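Local coordinates for SIS domain protein (Listeria monocytogenes str. 4b F2365, PDB 3FXA) that has no confirmed activity but probably binds a sugar phosphate, and may isomerise it, through its SIS domain, at residues L8-I11 with H12-Q16; N110-P113 with A114-K118; M161-I164 with A165-A169. All blocks are in the same frame, centred on the assembly; numbering follows the deposited sequence.

How the interactions relate
All three contacts are short-range, so none closes a long loop; they follow in series, without nesting or crossing. Interactions 1 and 3 each join successive turns of one helix, and interaction 2 joins the approach to a helix with its body. Interaction 1 lies on the N-terminal helix 4-23. Interactions 2 and 3 both belong to the SIS domain, on helix 112-118 and on helix 157-177, the latter contact centred about 7 Å from the chain's centre. Interactions 1 and 2 fall on opposite sides of that centre. Trp15 of interaction 1 reaches Ala165 O of interaction 3 in the second subunit, tying helix 4-23 to helix 157-177 across the interface, while helix 112-118 faces the third subunit.

Interaction 1 (L8-I11 with H12-Q16); sequences LDNI and HQTWQ
Ile11 and Trp15 stand one turn apart on the N-terminal helix 4-23, their side chains side by side and pointing the same way. The branch of the isoleucine that does the touching is CG2, which lies anti to the backbone N and beside the carbonyl carbon, and so leans forward along the helix over the indole. This methyl sits 3.5 Å from the centroid of the Trp15 six-membered ring and only 13° off its normal, a CH-pi contact made over one face rather than at the edge. Below it, the amide of Trp15 donates to Ile11 O, so backbone and side chains pair in the same i to i+4 step.

The Leu8, Asn10, Thr14 and Trp15 side chains of helix 4-23 all pack on a second subunit. Trp15 rests against Ala169 of the second subunit and its NE1 makes a weak hydrogen bond to Ala165 O of that same neighbouring chain, while Thr14 lies on Val172 of the second subunit.

A turn earlier, Leu8 O accepts a bond of 2.8 Å from His12 N, and the His12 imidazole lies beneath the same oxygen. With CG beside its own backbone N (chi1 -65°), the ring is swung back toward the preceding turn, and Leu8 O stands 3.0 Å above its plane, displaced toward the rim. The 3.1 Å from Leu8 O to His12 ND1 is therefore a ring-face approach and no hydrogen bond. CE1 of His12 also comes within 4.1 Å of Leu8 CB.

On another side of the helix, a water joins Asn10 to Thr14. It is hydrogen-bonded to Asn10 OD1 and to Thr14 OG1, each at 2.7 Å. The two side-chain oxygens it spans, Asn10 OD1 and Thr14 OG1, are themselves 4.4 Å apart.

Interaction 2 (N110-P113 with A114-K118); sequences NLIP and ACKTK
Ile112 and Lys116 lie alongside each other one turn apart, and the lysine can be followed outward atom by atom. Its CB stands 3.7 Å from Pro113 O. CG, set beside the backbone N and anti to the carbonyl carbon, folds back to 3.5 Å from Ile112 O. A bend at the next torsion (chi2 -62°) then turns the chain along the isoleucine, so that CE passes 4.0 Å from the Ile112 CG2 methyl, with CG near the same methyl; beyond that bend the chain is extended. The aliphatic part of the lysine thus serves as an apolar partner, while NZ is carried on to a hydrogen bond with Glu136 O.

Underneath, Lys116 N donates to Ile112 O at 3.0 Å, and Thr117 N to Pro113 O at 3.0 Å. Cys115 N makes a hydrogen bond of 3.2 Å to Leu111 O. The step before these is mediated differently: a water donates to Asn110 O at 2.7 Å and accepts from Ala114 N at 2.7 Å. It bridges a carbonyl and an amide four residues apart where no direct bond is made.

Helix 112-118 belongs to the beta-alpha-beta crossover from strand 95-99 to its parallel neighbour, strand 121-126. Ile112 packs on Leu98 of strand 95-99 and on Val132 of helix 132-136, and Leu111 leans on Ala82 and Val83 of helix 79-86. Ala114 and Thr117 meet Val187 of a third subunit, placing the helix between the central sheet and a neighbouring chain.

Interaction 3 (M161-I164 with A165-A169); sequences MAVI and ASFDA
Ala162 O is gripped twice by Ser166: the hydroxyl OG donates to it at 2.8 Å and the amide N at 2.9 Å, from opposite faces of the carbonyl plane. With OG anti to the carbonyl carbon (chi1 -64°), the hydroxyl turns back to the preceding turn, so the buried hydroxyl finds an acceptor for its proton within its own helix.

Ile164 and Asp168 run side by side. The isoleucine touches with its CG2 methyl, 3.5 Å from Asp168 OD2. Behind them the backbone amide Asp168 N donates to Ile164 O at 2.8 Å. The carboxylate's other oxygen, OD1, forms a salt bridge with Lys62 of helix 55-69, which ties two helices together.

Phe167 turns its ring edge to the previous turn. Val163 O lies near the ring plane, 3.6 Å from CD1 of Phe167, whereas the Val163 side chain only brushes the ring. The phenyl also stacks with Phe141 of strand 139-142.

Helix 157-177, which also faces the second subunit, is thus packed against the five-stranded parallel sheet of an SIS-type alpha/beta fold.

Interaction 1 (L8-I11 with H12-Q16)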
loop_
_atom_site.group_PDB
_atom_site.type_symbol
_atom_site.label_atom_id
_atom_site.label_comp_id
_atom_site.label_asym_id
_atom_site.label_seq_id
_atom_site.Cartn_x
_atom_site.Cartn_y
_atom_site.Cartn_z
ATOM N N LEU A 8 -17.626 28.447 4.964
ATOM C CA LEU A 8 -16.896 29.026 3.827
ATOM C C LEU A 8 -15.732 29.927 4.243
ATOM O O LEU A 8 -14.679 29.871 3.617
ATOM C CB LEU A 8 -17.843 29.792 2.881
ATOM C CG LEU A 8 -18.890 28.954 2.143
ATOM C CD1 LEU A 8 -19.850 29.861 1.403
ATOM C CD2 LEU A 8 -18.233 27.977 1.160
ATOM N N ASP A 9 -15.926 30.755 5.278
ATOM C CA ASP A 9 -14.838 31.599 5.807
ATOM C C ASP A 9 -13.684 30.741 6.342
ATOM O O ASP A 9 -12.526 31.026 6.057
ATOM C CB ASP A 9 -15.338 32.569 6.889
ATOM C CG ASP A 9 -16.253 33.661 6.334
ATOM O OD1 ASP A 9 -16.520 33.694 5.114
ATOM O OD2 ASP A 9 -16.711 34.497 7.134
ATOM N N ASN A 10 -14.015 29.690 7.096
ATOM C CA ASN A 10 -13.004 28.736 7.642
ATOM C C ASN A 10 -12.184 28.094 6.504
ATOM O O ASN A 10 -10.931 28.094 6.527
ATOM C CB ASN A 10 -13.729 27.683 8.521
ATOM C CG ASN A 10 -12.779 26.730 9.257
ATOM O OD1 ASN A 10 -12.063 25.926 8.646
ATOM N ND2 ASN A 10 -12.825 26.768 10.578
ATOM N N ILE A 11 -12.913 27.551 5.523
ATOM C CA ILE A 11 -12.366 26.959 4.297
ATOM C C ILE A 11 -11.456 27.930 3.539
ATOM O O ILE A 11 -10.302 27.611 3.247
ATOM C CB ILE A 11 -13.493 26.396 3.370
ATOM C CG1 ILE A 11 -14.047 25.095 3.990
ATOM C CG2 ILE A 11 -12.958 26.117 1.937
ATOM C CD1 ILE A 11 -15.178 24.413 3.192
ATOM N N HIS A 12 -11.952 29.132 3.252
ATOM C CA HIS A 12 -11.127 30.137 2.522
ATOM C C HIS A 12 -9.817 30.506 3.214
ATOM O O HIS A 12 -8.803 30.744 2.524
ATOM C CB HIS A 12 -11.916 31.430 2.229
ATOM C CG HIS A 12 -13.068 31.226 1.306
ATOM N ND1 HIS A 12 -14.220 31.985 1.371
ATOM C CD2 HIS A 12 -13.273 30.311 0.333
ATOM C CE1 HIS A 12 -15.063 31.567 0.443
ATOM N NE2 HIS A 12 -14.513 30.546 -0.192
ATOM N N GLN A 13 -9.845 30.572 4.549
ATOM C CA GLN A 13 -8.666 30.882 5.357
ATOM C C GLN A 13 -7.615 29.777 5.150
ATOM O O GLN A 13 -6.428 30.055 4.934
ATOM C CB GLN A 13 -9.034 30.993 6.840
ATOM C CG GLN A 13 -7.907 31.409 7.812
ATOM C CD GLN A 13 -7.752 32.912 8.009
ATOM O OE1 GLN A 13 -7.354 33.349 9.088
ATOM N NE2 GLN A 13 -8.099 33.702 7.000
ATOM N N THR A 14 -8.067 28.522 5.158
ATOM C CA THR A 14 -7.148 27.387 4.952
ATOM C C THR A 14 -6.468 27.480 3.587
ATOM O O THR A 14 -5.249 27.340 3.511
ATOM C CB THR A 14 -7.856 26.012 5.125
ATOM O OG1 THR A 14 -8.228 25.851 6.499
ATOM C CG2 THR A 14 -6.931 24.868 4.726
ATOM N N TRP A 15 -7.247 27.739 2.533
ATOM C CA TRP A 15 -6.685 27.849 1.183
ATOM C C TRP A 15 -5.713 29.015 1.064
ATOM O O TRP A 15 -4.702 28.883 0.387
ATOM C CB TRP A 15 -7.770 27.963 0.111
ATOM C CG TRP A 15 -8.636 26.758 -0.018
ATOM C CD1 TRP A 15 -8.293 25.450 0.289
ATOM C CD2 TRP A 15 -9.937 26.694 -0.609
ATOM N NE1 TRP A 15 -9.323 24.613 -0.024
ATOM C CE2 TRP A 15 -10.348 25.341 -0.568
ATOM C CE3 TRP A 15 -10.827 27.656 -1.116
ATOM C CZ2 TRP A 15 -11.594 24.919 -1.039
ATOM C CZ3 TRP A 15 -12.071 27.228 -1.607
ATOM C CH2 TRP A 15 -12.443 25.872 -1.550
ATOM N N GLN A 16 -6.008 30.129 1.744
ATOM C CA GLN A 16 -5.102 31.297 1.751
ATOM C C GLN A 16 -3.753 30.899 2.327
ATOM O O GLN A 16 -2.729 31.148 1.719
ATOM C CB GLN A 16 -5.682 32.502 2.528
ATOM C CG GLN A 16 -6.786 33.270 1.807
ATOM C CD GLN A 16 -7.353 34.413 2.640
ATOM O OE1 GLN A 16 -8.521 34.779 2.500
ATOM N NE2 GLN A 16 -6.525 34.982 3.510
HETATM O O HOH W 1 -10.743 24.941 6.521
#

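Interaction 2 (N110-P113 with A114-K118)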
loop_
_atom_site.group_PDB
_atom_site.type_symbol
_atom_site.label_atom_id
_atom_site.label_comp_id
_atom_site.label_asym_id
_atom_site.label_seq_id
_atom_site.Cartn_x
_atom_site.Cartn_y
_atom_site.Cartn_z
ATOM N N ASN A 110 16.258 5.041 12.223
ATOM C CA ASN A 110 16.607 3.602 12.170
ATOM C C ASN A 110 17.023 3.063 10.785
ATOM O O ASN A 110 17.614 1.989 10.717
ATOM C CB ASN A 110 15.449 2.736 12.710
ATOM C CG ASN A 110 15.215 2.900 14.213
ATOM O OD1 ASN A 110 16.087 3.327 14.965
ATOM N ND2 ASN A 110 14.023 2.530 14.650
ATOM N N LEU A 111 16.713 3.808 9.710
ATOM C CA LEU A 111 17.048 3.494 8.322
ATOM C C LEU A 111 18.403 4.045 7.885
ATOM O O LEU A 111 18.947 3.593 6.875
ATOM C CB LEU A 111 15.967 4.071 7.364
ATOM C CG LEU A 111 14.505 3.812 7.761
ATOM C CD1 LEU A 111 13.488 4.428 6.762
ATOM C CD2 LEU A 111 14.238 2.322 7.999
ATOM N N ILE A 112 18.964 5.001 8.632
ATOM C CA ILE A 112 20.205 5.675 8.219
ATOM C C ILE A 112 21.419 4.752 8.278
ATOM O O ILE A 112 22.192 4.726 7.318
ATOM C CB ILE A 112 20.435 7.015 8.970
ATOM C CG1 ILE A 112 19.292 7.995 8.621
ATOM C CG2 ILE A 112 21.755 7.641 8.561
ATOM C CD1 ILE A 112 19.279 9.276 9.442
ATOM N N PRO A 113 21.566 3.967 9.363
ATOM C CA PRO A 113 22.736 3.058 9.363
ATOM C C PRO A 113 22.831 2.130 8.135
ATOM O O PRO A 113 23.938 1.965 7.593
ATOM C CB PRO A 113 22.569 2.281 10.664
ATOM C CG PRO A 113 21.825 3.162 11.538
ATOM C CD PRO A 113 20.850 3.889 10.652
ATOM N N ALA A 114 21.702 1.557 7.686
ATOM C CA ALA A 114 21.689 0.718 6.475
ATOM C C ALA A 114 22.050 1.517 5.221
ATOM O O ALA A 114 22.790 1.035 4.346
ATOM C CB ALA A 114 20.349 0.017 6.288
ATOM N N CYS A 115 21.513 2.736 5.113
ATOM C CA CYS A 115 21.874 3.642 4.017
ATOM C C CYS A 115 23.396 3.871 3.945
ATOM O O CYS A 115 23.975 3.745 2.864
ATOM C CB CYS A 115 21.128 4.965 4.154
ATOM S SG CYS A 115 21.366 6.150 2.840
ATOM N N LYS A 116 24.033 4.112 5.094
ATOM C CA LYS A 116 25.490 4.349 5.160
ATOM C C LYS A 116 26.304 3.101 4.798
ATOM O O LYS A 116 27.274 3.205 4.055
ATOM C CB LYS A 116 25.911 4.880 6.534
ATOM C CG LYS A 116 25.292 6.223 6.945
ATOM C CD LYS A 116 25.670 7.375 6.019
ATOM C CE LYS A 116 25.037 8.693 6.455
ATOM N NZ LYS A 116 25.459 9.861 5.616
ATOM N N THR A 117 25.882 1.943 5.302
ATOM C CA THR A 117 26.519 0.654 4.992
ATOM C C THR A 117 26.415 0.339 3.496
ATOM O O THR A 117 27.382 -0.129 2.883
ATOM C CB THR A 117 25.872 -0.500 5.831
ATOM O OG1 THR A 117 26.093 -0.251 7.224
ATOM C CG2 THR A 117 26.452 -1.867 5.477
ATOM N N LYS A 118 25.251 0.618 2.915
ATOM C CA LYS A 118 24.999 0.327 1.506
ATOM C C LYS A 118 25.655 1.331 0.562
ATOM O O LYS A 118 25.893 0.991 -0.589
ATOM C CB LYS A 118 23.490 0.225 1.236
ATOM C CG LYS A 118 22.885 -1.010 1.873
ATOM C CD LYS A 118 21.378 -1.009 1.984
ATOM C CE LYS A 118 20.788 -2.414 2.137
ATOM N NZ LYS A 118 20.822 -3.229 0.868
HETATM O O HOH W 2 19.547 0.845 9.230
#

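Interaction 3 (M161-I164 with A165-A169)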
loop_
_atom_site.group_PDB
_atom_site.type_symbol
_atom_site.label_atom_id
_atom_site.label_comp_id
_atom_site.label_asym_id
_atom_site.label_seq_id
_atom_site.Cartn_x
_atom_site.Cartn_y
_atom_site.Cartn_z
HETATM N N MSE A 161 1.970 19.980 1.854
HETATM C CA MSE A 161 1.800 20.611 0.549
HETATM C C MSE A 161 3.108 21.247 0.078
HETATM O O MSE A 161 3.466 21.099 -1.092
HETATM C CB MSE A 161 0.676 21.648 0.576
HETATM C CG MSE A 161 0.194 21.992 -0.787
HETATM SE SE MSE A 161 -1.572 22.735 -0.686
HETATM C CE MSE A 161 -2.512 21.251 0.119
ATOM N N ALA A 162 3.820 21.913 0.997
ATOM C CA ALA A 162 5.119 22.540 0.698
ATOM C C ALA A 162 6.147 21.483 0.235
ATOM O O ALA A 162 6.870 21.680 -0.749
ATOM C CB ALA A 162 5.662 23.306 1.898
ATOM N N VAL A 163 6.181 20.347 0.924
ATOM C CA VAL A 163 7.038 19.231 0.488
ATOM C C VAL A 163 6.648 18.690 -0.900
ATOM O O VAL A 163 7.513 18.558 -1.753
ATOM C CB VAL A 163 7.103 18.063 1.517
ATOM C CG1 VAL A 163 7.954 16.929 0.973
ATOM C CG2 VAL A 163 7.661 18.528 2.839
ATOM N N ILE A 164 5.360 18.442 -1.131
ATOM C CA ILE A 164 4.903 17.907 -2.412
ATOM C C ILE A 164 5.262 18.912 -3.526
ATOM O O ILE A 164 5.869 18.528 -4.530
ATOM C CB ILE A 164 3.387 17.594 -2.420
ATOM C CG1 ILE A 164 3.078 16.421 -1.477
ATOM C CG2 ILE A 164 2.938 17.251 -3.840
ATOM C CD1 ILE A 164 1.575 16.146 -1.321
ATOM N N ALA A 165 4.881 20.176 -3.329
ATOM C CA ALA A 165 5.189 21.242 -4.297
ATOM C C ALA A 165 6.678 21.367 -4.590
ATOM O O ALA A 165 7.072 21.577 -5.755
ATOM C CB ALA A 165 4.663 22.575 -3.806
ATOM N N SER A 166 7.519 21.247 -3.550
ATOM C CA SER A 166 8.975 21.289 -3.736
ATOM C C SER A 166 9.446 20.232 -4.756
ATOM O O SER A 166 10.109 20.544 -5.722
ATOM C CB SER A 166 9.718 21.117 -2.418
ATOM O OG SER A 166 9.478 22.170 -1.515
ATOM N N PHE A 167 9.012 18.991 -4.571
ATOM C CA PHE A 167 9.392 17.920 -5.501
ATOM C C PHE A 167 8.625 17.972 -6.838
ATOM O O PHE A 167 9.174 17.564 -7.864
ATOM C CB PHE A 167 9.413 16.540 -4.810
ATOM C CG PHE A 167 10.603 16.368 -3.919
ATOM C CD1 PHE A 167 10.565 16.812 -2.614
ATOM C CD2 PHE A 167 11.808 15.856 -4.413
ATOM C CE1 PHE A 167 11.698 16.688 -1.763
ATOM C CE2 PHE A 167 12.940 15.743 -3.592
ATOM C CZ PHE A 167 12.894 16.149 -2.267
ATOM N N ASP A 168 7.408 18.524 -6.858
ATOM C CA ASP A 168 6.688 18.723 -8.128
ATOM C C ASP A 168 7.572 19.583 -9.045
ATOM O O ASP A 168 7.720 19.273 -10.204
ATOM C CB ASP A 168 5.305 19.399 -7.925
ATOM C CG ASP A 168 4.245 18.451 -7.385
ATOM O OD1 ASP A 168 4.400 17.230 -7.505
ATOM O OD2 ASP A 168 3.217 18.942 -6.853
ATOM N N ALA A 169 8.177 20.623 -8.473
ATOM C CA ALA A 169 9.061 21.538 -9.220
ATOM C C ALA A 169 10.307 20.796 -9.690
ATOM O O ALA A 169 10.699 20.912 -10.849
ATOM C CB ALA A 169 9.422 22.769 -8.390
#